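PDB 1UJN: dehydroquinate synthase from Thermus thermophilus, which probably catalyses the conversion of 3-deoxy-D-arabino-heptulosonate 7-phosphate to 3-dehydroquinate and phosphate, the second step of the route to chorismate. Local coordinates for residues 2-7 with 202-207; 186-191 with 196-201; 273-278 with 338-343. One frame throughout, in Å; residues are numbered along the deposited sequence.

Contact 1: residues 2-7 with 202-207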
loop_
_atom_site.group_PDB
_atom_site.type_symbol
_atom_site.label_atom_id
_atom_site.label_comp_id
_atom_site.label_asym_id
_atom_site.label_seq_id
_atom_site.Cartn_x
_atom_site.Cartn_y
_atom_site.Cartn_z
ATOM N N GLN A 2 18.573 25.443 1.960
ATOM C CA GLN A 2 18.955 24.657 0.796
ATOM C C GLN A 2 17.714 23.990 0.223
ATOM O O GLN A 2 16.938 23.400 0.965
ATOM C CB GLN A 2 19.956 23.577 1.205
ATOM C CG GLN A 2 21.214 24.116 1.852
ATOM C CD GLN A 2 22.027 24.945 0.892
ATOM O OE1 GLN A 2 22.431 24.464 -0.168
ATOM N NE2 GLN A 2 22.270 26.201 1.251
ATOM N N ARG A 3 17.524 24.086 -1.088
ATOM C CA ARG A 3 16.373 23.454 -1.710
ATOM C C ARG A 3 16.836 22.433 -2.736
ATOM O O ARG A 3 17.520 22.772 -3.706
ATOM C CB ARG A 3 15.470 24.490 -2.384
ATOM C CG ARG A 3 14.153 23.905 -2.894
ATOM C CD ARG A 3 13.348 24.928 -3.702
ATOM N NE ARG A 3 12.121 24.347 -4.247
ATOM C CZ ARG A 3 10.941 24.355 -3.632
ATOM N NH1 ARG A 3 10.808 24.924 -2.440
ATOM N NH2 ARG A 3 9.893 23.788 -4.212
ATOM N N LEU A 4 16.481 21.175 -2.505
ATOM C CA LEU A 4 16.834 20.101 -3.418
ATOM C C LEU A 4 15.538 19.611 -4.042
ATOM O O LEU A 4 14.450 19.887 -3.527
ATOM C CB LEU A 4 17.511 18.946 -2.674
ATOM C CG LEU A 4 18.886 19.173 -2.041
ATOM C CD1 LEU A 4 18.781 20.161 -0.893
ATOM C CD2 LEU A 4 19.427 17.839 -1.544
ATOM N N GLU A 5 15.649 18.892 -5.150
ATOM C CA GLU A 5 14.461 18.375 -5.807
ATOM C C GLU A 5 14.624 16.925 -6.225
ATOM O O GLU A 5 15.661 16.528 -6.767
ATOM C CB GLU A 5 14.119 19.201 -7.053
ATOM C CG GLU A 5 13.920 20.687 -6.806
ATOM C CD GLU A 5 13.379 21.411 -8.030
ATOM O OE1 GLU A 5 13.856 21.133 -9.152
ATOM O OE2 GLU A 5 12.482 22.264 -7.869
ATOM N N VAL A 6 13.599 16.133 -5.937
ATOM C CA VAL A 6 13.572 14.742 -6.350
ATOM C C VAL A 6 12.667 14.840 -7.557
ATOM O O VAL A 6 11.618 15.484 -7.491
ATOM C CB VAL A 6 12.915 13.832 -5.304
ATOM C CG1 VAL A 6 12.551 12.491 -5.947
ATOM C CG2 VAL A 6 13.881 13.610 -4.141
ATOM N N ARG A 7 13.066 14.220 -8.659
ATOM C CA ARG A 7 12.273 14.292 -9.879
ATOM C C ARG A 7 11.525 13.006 -10.207
ATOM O O ARG A 7 10.383 13.045 -10.662
ATOM C CB ARG A 7 13.180 14.659 -11.056
ATOM C CG ARG A 7 13.971 15.946 -10.852
ATOM C CD ARG A 7 13.038 17.134 -10.728
ATOM N NE ARG A 7 12.353 17.410 -11.988
ATOM C CZ ARG A 7 11.303 18.218 -12.108
ATOM N NH1 ARG A 7 10.806 18.832 -11.041
ATOM N NH2 ARG A 7 10.756 18.415 -13.301
ATOM N N PHE A 202 26.543 20.600 4.511
ATOM C CA PHE A 202 26.960 19.203 4.579
ATOM C C PHE A 202 25.748 18.284 4.399
ATOM O O PHE A 202 25.788 17.337 3.613
ATOM C CB PHE A 202 27.620 18.899 5.927
ATOM C CG PHE A 202 28.083 17.473 6.063
ATOM C CD1 PHE A 202 29.367 17.103 5.675
ATOM C CD2 PHE A 202 27.218 16.493 6.540
ATOM C CE1 PHE A 202 29.787 15.775 5.758
ATOM C CE2 PHE A 202 27.625 15.161 6.626
ATOM C CZ PHE A 202 28.911 14.800 6.234
ATOM N N LEU A 203 24.675 18.561 5.130
ATOM C CA LEU A 203 23.471 17.730 5.028
ATOM C C LEU A 203 22.845 17.790 3.642
ATOM O O LEU A 203 22.399 16.767 3.104
ATOM C CB LEU A 203 22.452 18.131 6.102
ATOM C CG LEU A 203 22.847 17.727 7.532
ATOM C CD1 LEU A 203 21.834 18.261 8.528
ATOM C CD2 LEU A 203 22.942 16.210 7.637
ATOM N N ALA A 204 22.816 18.982 3.057
ATOM C CA ALA A 204 22.257 19.148 1.718
ATOM C C ALA A 204 23.088 18.339 0.735
ATOM O O ALA A 204 22.553 17.722 -0.187
ATOM C CB ALA A 204 22.259 20.616 1.325
ATOM N N ARG A 205 24.402 18.333 0.933
ATOM C CA ARG A 205 25.271 17.577 0.048
ATOM C C ARG A 205 24.999 16.079 0.208
ATOM O O ARG A 205 24.970 15.335 -0.774
ATOM C CB ARG A 205 26.744 17.884 0.351
ATOM C CG ARG A 205 27.718 17.115 -0.525
ATOM C CD ARG A 205 29.160 17.525 -0.253
ATOM N NE ARG A 205 29.476 18.821 -0.843
ATOM C CZ ARG A 205 29.657 19.032 -2.145
ATOM N NH1 ARG A 205 29.559 18.033 -3.013
ATOM N NH2 ARG A 205 29.931 20.252 -2.584
ATOM N N ALA A 206 24.790 15.646 1.446
ATOM C CA ALA A 206 24.529 14.237 1.728
ATOM C C ALA A 206 23.241 13.764 1.051
ATOM O O ALA A 206 23.203 12.692 0.446
ATOM C CB ALA A 206 24.438 14.017 3.232
ATOM N N VAL A 207 22.187 14.561 1.155
ATOM C CA VAL A 207 20.912 14.197 0.544
ATOM C C VAL A 207 21.026 14.169 -0.974
ATOM O O VAL A 207 20.490 13.278 -1.633
ATOM C CB VAL A 207 19.792 15.190 0.929
ATOM C CG1 VAL A 207 18.481 14.763 0.276
ATOM C CG2 VAL A 207 19.634 15.240 2.446
#

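Contact 2: residues 186-191 with 196-201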
loop_
_atom_site.group_PDB
_atom_site.type_symbol
_atom_site.label_atom_id
_atom_site.label_comp_id
_atom_site.label_asym_id
_atom_site.label_seq_id
_atom_site.Cartn_x
_atom_site.Cartn_y
_atom_site.Cartn_z
ATOM N N LEU A 186 31.981 14.636 1.970
ATOM C CA LEU A 186 31.091 13.893 2.856
ATOM C C LEU A 186 31.832 12.985 3.834
ATOM O O LEU A 186 31.225 12.405 4.739
ATOM C CB LEU A 186 30.092 13.082 2.025
ATOM C CG LEU A 186 29.042 13.948 1.327
ATOM C CD1 LEU A 186 28.170 13.103 0.418
ATOM C CD2 LEU A 186 28.187 14.639 2.401
ATOM N N LEU A 187 33.145 12.865 3.665
ATOM C CA LEU A 187 33.940 12.033 4.564
ATOM C C LEU A 187 34.476 12.880 5.718
ATOM O O LEU A 187 35.042 12.358 6.675
ATOM C CB LEU A 187 35.109 11.391 3.806
ATOM C CG LEU A 187 34.776 10.554 2.568
ATOM C CD1 LEU A 187 36.051 9.910 2.033
ATOM C CD2 LEU A 187 33.749 9.481 2.914
ATOM N N LYS A 188 34.278 14.189 5.619
ATOM C CA LYS A 188 34.741 15.142 6.626
ATOM C C LYS A 188 33.625 15.424 7.636
ATOM O O LYS A 188 32.765 16.276 7.398
ATOM C CB LYS A 188 35.167 16.434 5.918
ATOM C CG LYS A 188 35.694 17.544 6.817
ATOM C CD LYS A 188 35.987 18.787 5.978
ATOM C CE LYS A 188 36.541 19.936 6.815
ATOM N NZ LYS A 188 37.908 19.651 7.338
ATOM N N VAL A 189 33.661 14.723 8.771
ATOM C CA VAL A 189 32.629 14.862 9.800
ATOM C C VAL A 189 33.122 15.152 11.223
ATOM O O VAL A 189 32.356 15.633 12.060
ATOM C CB VAL A 189 31.769 13.580 9.875
ATOM C CG1 VAL A 189 31.165 13.263 8.510
ATOM C CG2 VAL A 189 32.621 12.418 10.360
ATOM N N GLU A 190 34.393 14.858 11.493
ATOM C CA GLU A 190 34.975 15.045 12.826
ATOM C C GLU A 190 34.634 16.333 13.580
ATOM O O GLU A 190 34.569 16.330 14.808
ATOM C CB GLU A 190 36.499 14.901 12.753
ATOM C CG GLU A 190 36.968 13.559 12.220
ATOM C CD GLU A 190 38.478 13.389 12.301
ATOM O OE1 GLU A 190 39.211 14.256 11.775
ATOM O OE2 GLU A 190 38.931 12.384 12.889
ATOM N N ASP A 191 34.412 17.425 12.856
ATOM C CA ASP A 191 34.113 18.710 13.488
ATOM C C ASP A 191 32.628 19.026 13.620
ATOM O O ASP A 191 32.238 19.910 14.386
ATOM C CB ASP A 191 34.762 19.838 12.686
ATOM C CG ASP A 191 34.240 19.906 11.263
ATOM O OD1 ASP A 191 34.518 18.966 10.490
ATOM O OD2 ASP A 191 33.549 20.892 10.922
ATOM N N SER A 196 27.380 23.378 14.300
ATOM C CA SER A 196 28.296 23.653 13.193
ATOM C C SER A 196 27.634 24.492 12.108
ATOM O O SER A 196 26.654 24.073 11.499
ATOM C CB SER A 196 28.809 22.346 12.581
ATOM O OG SER A 196 29.650 21.644 13.480
ATOM N N PRO A 197 28.167 25.697 11.849
ATOM C CA PRO A 197 27.579 26.556 10.818
ATOM C C PRO A 197 27.632 25.953 9.415
ATOM O O PRO A 197 26.869 26.348 8.537
ATOM C CB PRO A 197 28.392 27.846 10.938
ATOM C CG PRO A 197 29.722 27.363 11.422
ATOM C CD PRO A 197 29.337 26.344 12.469
ATOM N N ARG A 198 28.524 24.988 9.208
ATOM C CA ARG A 198 28.650 24.354 7.901
ATOM C C ARG A 198 27.776 23.100 7.789
ATOM O O ARG A 198 27.775 22.423 6.761
ATOM C CB ARG A 198 30.114 23.993 7.626
ATOM C CG ARG A 198 30.612 22.731 8.317
ATOM C CD ARG A 198 32.105 22.548 8.077
ATOM N NE ARG A 198 32.590 21.225 8.460
ATOM C CZ ARG A 198 32.452 20.130 7.718
ATOM N NH1 ARG A 198 31.838 20.189 6.541
ATOM N NH2 ARG A 198 32.937 18.976 8.149
ATOM N N LEU A 199 27.024 22.803 8.845
ATOM C CA LEU A 199 26.162 21.621 8.852
ATOM C C LEU A 199 25.116 21.635 7.739
ATOM O O LEU A 199 24.920 20.632 7.053
ATOM C CB LEU A 199 25.457 21.476 10.204
ATOM C CG LEU A 199 24.532 20.255 10.324
ATOM C CD1 LEU A 199 25.341 18.982 10.153
ATOM C CD2 LEU A 199 23.836 20.256 11.683
ATOM N N GLU A 200 24.440 22.767 7.559
ATOM C CA GLU A 200 23.414 22.861 6.521
ATOM C C GLU A 200 23.926 22.404 5.157
ATOM O O GLU A 200 23.303 21.571 4.501
ATOM C CB GLU A 200 22.880 24.297 6.423
ATOM C CG GLU A 200 22.031 24.557 5.188
ATOM C CD GLU A 200 21.448 25.962 5.144
ATOM O OE1 GLU A 200 21.264 26.492 4.029
ATOM O OE2 GLU A 200 21.156 26.529 6.217
ATOM N N ALA A 201 25.062 22.950 4.730
ATOM C CA ALA A 201 25.641 22.589 3.438
ATOM C C ALA A 201 26.048 21.116 3.390
ATOM O O ALA A 201 25.922 20.460 2.349
ATOM C CB ALA A 201 26.852 23.479 3.143
HETATM O O HOH W 1 32.197 22.712 12.364
#

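Contact 3: residues 273-278 with 338-343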
loop_
_atom_site.group_PDB
_atom_site.type_symbol
_atom_site.label_atom_id
_atom_site.label_comp_id
_atom_site.label_asym_id
_atom_site.label_seq_id
_atom_site.Cartn_x
_atom_site.Cartn_y
_atom_site.Cartn_z
ATOM N N PRO A 273 40.281 6.761 6.536
ATOM C CA PRO A 273 39.036 7.524 6.666
ATOM C C PRO A 273 38.040 6.841 7.604
ATOM O O PRO A 273 37.389 7.497 8.419
ATOM C CB PRO A 273 38.517 7.586 5.230
ATOM C CG PRO A 273 39.766 7.491 4.407
ATOM C CD PRO A 273 40.543 6.428 5.125
ATOM N N VAL A 274 37.930 5.520 7.488
ATOM C CA VAL A 274 37.001 4.764 8.320
ATOM C C VAL A 274 37.471 4.679 9.771
ATOM O O VAL A 274 36.653 4.704 10.686
ATOM C CB VAL A 274 36.779 3.340 7.756
ATOM C CG1 VAL A 274 35.830 2.557 8.657
ATOM C CG2 VAL A 274 36.201 3.431 6.346
ATOM N N ARG A 275 38.780 4.576 9.992
ATOM C CA ARG A 275 39.280 4.518 11.361
ATOM C C ARG A 275 38.927 5.836 12.045
ATOM O O ARG A 275 38.448 5.848 13.181
ATOM C CB ARG A 275 40.797 4.306 11.396
ATOM C CG ARG A 275 41.271 2.974 10.838
ATOM C CD ARG A 275 42.666 2.635 11.361
ATOM N NE ARG A 275 43.262 1.494 10.674
ATOM C CZ ARG A 275 43.961 1.580 9.546
ATOM N NH1 ARG A 275 44.161 2.759 8.971
ATOM N NH2 ARG A 275 44.456 0.484 8.990
ATOM N N ARG A 276 39.162 6.941 11.340
ATOM C CA ARG A 276 38.846 8.268 11.863
ATOM C C ARG A 276 37.377 8.324 12.258
ATOM O O ARG A 276 37.032 8.782 13.347
ATOM C CB ARG A 276 39.114 9.352 10.812
ATOM C CG ARG A 276 40.490 9.988 10.885
ATOM C CD ARG A 276 40.525 11.318 10.132
ATOM N NE ARG A 276 40.380 11.168 8.685
ATOM C CZ ARG A 276 41.281 10.587 7.895
ATOM N NH1 ARG A 276 42.402 10.091 8.406
ATOM N NH2 ARG A 276 41.062 10.505 6.590
ATOM N N LEU A 277 36.520 7.862 11.352
ATOM C CA LEU A 277 35.080 7.844 11.575
ATOM C C LEU A 277 34.723 7.125 12.870
ATOM O O LEU A 277 33.926 7.624 13.669
ATOM C CB LEU A 277 34.375 7.146 10.406
ATOM C CG LEU A 277 32.872 6.896 10.587
ATOM C CD1 LEU A 277 32.132 8.224 10.557
ATOM C CD2 LEU A 277 32.352 5.982 9.491
ATOM N N LEU A 278 35.312 5.948 13.065
ATOM C CA LEU A 278 35.054 5.134 14.252
ATOM C C LEU A 278 35.530 5.748 15.564
ATOM O O LEU A 278 34.893 5.564 16.599
ATOM C CB LEU A 278 35.678 3.747 14.076
ATOM C CG LEU A 278 34.996 2.871 13.016
ATOM C CD1 LEU A 278 35.842 1.635 12.733
ATOM C CD2 LEU A 278 33.610 2.474 13.500
ATOM N N ARG A 338 38.320 -7.966 13.335
ATOM C CA ARG A 338 38.335 -8.153 14.784
ATOM C C ARG A 338 39.563 -7.489 15.402
ATOM O O ARG A 338 39.454 -6.773 16.396
ATOM C CB ARG A 338 38.337 -9.642 15.140
ATOM C CG ARG A 338 37.006 -10.350 14.951
ATOM C CD ARG A 338 37.111 -11.794 15.419
ATOM N NE ARG A 338 37.230 -11.869 16.871
ATOM C CZ ARG A 338 37.562 -12.965 17.544
ATOM N NH1 ARG A 338 37.815 -14.093 16.897
ATOM N NH2 ARG A 338 37.643 -12.931 18.868
ATOM N N GLU A 339 40.732 -7.726 14.814
ATOM C CA GLU A 339 41.964 -7.137 15.323
ATOM C C GLU A 339 41.909 -5.617 15.252
ATOM O O GLU A 339 42.348 -4.929 16.174
ATOM C CB GLU A 339 43.171 -7.651 14.532
ATOM C CG GLU A 339 43.464 -9.135 14.729
ATOM C CD GLU A 339 43.732 -9.497 16.183
ATOM O OE1 GLU A 339 44.600 -8.854 16.813
ATOM O OE2 GLU A 339 43.077 -10.431 16.695
ATOM N N GLU A 340 41.370 -5.093 14.156
ATOM C CA GLU A 340 41.248 -3.650 13.982
ATOM C C GLU A 340 40.416 -3.045 15.110
ATOM O O GLU A 340 40.716 -1.956 15.596
ATOM C CB GLU A 340 40.592 -3.332 12.633
ATOM C CG GLU A 340 41.533 -3.420 11.443
ATOM C CD GLU A 340 42.229 -2.106 11.152
ATOM O OE1 GLU A 340 42.269 -1.240 12.052
ATOM O OE2 GLU A 340 42.744 -1.940 10.024
ATOM N N LEU A 341 39.371 -3.760 15.522
ATOM C CA LEU A 341 38.493 -3.294 16.590
ATOM C C LEU A 341 39.090 -3.522 17.972
ATOM O O LEU A 341 38.945 -2.684 18.862
ATOM C CB LEU A 341 37.134 -3.990 16.506
ATOM C CG LEU A 341 36.283 -3.661 15.281
ATOM C CD1 LEU A 341 34.933 -4.342 15.412
ATOM C CD2 LEU A 341 36.113 -2.155 15.159
ATOM N N LYS A 342 39.746 -4.663 18.158
ATOM C CA LYS A 342 40.365 -4.972 19.441
ATOM C C LYS A 342 41.419 -3.910 19.721
ATOM O O LYS A 342 41.569 -3.450 20.855
ATOM C CB LYS A 342 40.994 -6.369 19.406
ATOM C CG LYS A 342 39.970 -7.477 19.207
ATOM C CD LYS A 342 40.608 -8.845 19.008
ATOM C CE LYS A 342 41.261 -9.360 20.278
ATOM N NZ LYS A 342 41.695 -10.778 20.127
ATOM N N GLY A 343 42.134 -3.508 18.674
ATOM C CA GLY A 343 43.158 -2.490 18.819
ATOM C C GLY A 343 42.555 -1.125 19.091
ATOM O O GLY A 343 43.243 -0.105 19.026
#

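Contact 1: residues 2-7 with 202-207
L4 turns its CG away from its own carbonyl carbon (chi1 -66°), and its CD2, anti to CA and so the far-reaching branch, is carried to the backbone O of A204 and to the side chain of V207. Q2 also sets CG beside its backbone N (chi1 -58°), which lays CB and CG against the methyl of A204; the bend at chi2 then sets the direction of the amide. That methyl is met by Q2, whose CG lies 3.7 Å from A204 CB, and more loosely by L4, whose CD1 is 4.2 Å from A204 CB. A small residue suits the place: the CA atoms of Q2 and A204 are 6.5 Å apart, a spacing at which one methyl group makes the contact.

L4 CD2 sits 3.4 Å from the backbone O of A204 and 3.6 Å from V207 CB. One turn along, V207 presents CB and CG1 to this methyl, the two side chains meeting at a slant; branching at CB makes valine a broad apolar surface close to the helix. No hydrogen bond joins the segments, so the joint rests on apolar packing. The amide of Q2 finds its partner in E200, whose OE1 accepts from Q2 NE2.

This is helix-on-sheet packing of the alpha/beta kind: strand 2-6 and the helical segment run almost parallel, 3° between their directions, with axes 9.3 Å apart at closest approach. The side chain of V207 is about 10 Å from that of E173, a predicted zinc ligand. The strand is outermost in the mixed sheet, bonded antiparallel to strand 12-17, whose I14 V207 also touches. Behind the contact, V207 and A206 pack on helix 120-126, while A206 and F202 pack on helix 164-181.

Contact 2: residues 186-191 with 196-201
The salt bridge between R198 and D191 carries this contact. The guanidinium grips the carboxylate side-on with two nitrogens: NE of R198 gives a bond of 2.7 Å to OD2 of D191, and NH2 of R198 one of 2.8 Å to OD1. Both are nearly straight and use the syn lone pairs, and the two flat groups lie only 19° from coplanar. Arginine suits the place because its extended chain, from CG to NE, reaches across from the turn to the loop and ends in parallel donors matched to two oxygens.

Beyond the salt bridge, NH2 of R198 also donates to the backbone O of K188 at 2.8 Å. That bond stays in the guanidinium plane but approaches from above the carbonyl plane. A water bridges the segments, donating to OD2 of D191 at 2.7 Å and bonded to OG of S196, which in turn is tied to the backbone N of T193.

In van der Waals contact, the methylenes of K188 cross R198 at about a right angle: CD and CE lie over one guanidinium face, offset toward its rim, and CG comes within 3.4 Å of NH2 of R198. With CG anti to the backbone N (chi1 -179°) and a bend at chi4, the lysine keeps K188 NZ 5.1 Å from R198 NH2, so the like charges are not in contact. A leucine in place of R198 would probably leave the D191 carboxylate without its charged mate and the K188 carbonyl without this donor.

S196 to L199 form a type I beta turn leading into helix 199-216, so the arrangement is a salt-bridged surface loop linking helix 164-181 to helix 199-216, held by an arginine just ahead of the second helix.

Contact 3: residues 273-278 with 338-343
R275 and E340 reach toward each other from two helices and close a bidentate salt bridge. Both carboxylate oxygens of E340 accept from the arginine: NE of R275 donates to OE1 at 3.2 Å, and NH2 of R275 to OE2 at 3.1 Å. The first bond is the straighter, with an N-H...O angle of 164° and its acceptor in the guanidinium plane; the second bends to 145°, and its oxygen is tilted out of that plane. Each oxygen uses its syn lone pair, so the two N-H groups meet the carboxylate on its syn side.

The planes of the two groups are 31° apart, which fits one bond being less well aligned. The bonds are rather long, and neither residue is fully buried, so the pair is probably a modest tie. R275 suits its place because its extended chain brings the charge across, although its CB does not itself point at the other helix. E340 does point there and bends at chi2, so that the side chains cross at about a right angle.

On the far side of helix 327-342, E339 OE2 and K342 NZ are 3.7 Å apart, a long salt bridge. Main-chain donors are satisfied within the helices: N of L278 bonds to O of V274, and N of G343 to O of E339, where the helix ends.

This is a surface salt bridge between helices, away from the annotated sites, tying C-terminal helix 327-342 to helix 271-281. Alongside it, L278 CD1 and L341 CD2 are 4.5 Å apart, a loose approach, and both leucines pack on L256 of helix 247-264, while L277 touches F175 of helix 164-181.

Contacts 1 and 2 share helix 199-216 and have centres about 14 Å apart; contact 2, between residues 186 and 201, is nested inside the long loop that contact 1 closes. They touch at Q2 and E200, and where F202 packs on V189. Contact 3 follows later in the chain, its centre about 21 Å from that of contact 2 and 30 Å from that of contact 1. It meets contact 2 where E190 packs on R276 and V189 on L277. Contact 1 thus joins the edge of the mixed sheet to helix 199-216, while contacts 2 and 3 tie together helices and loops of the helical part.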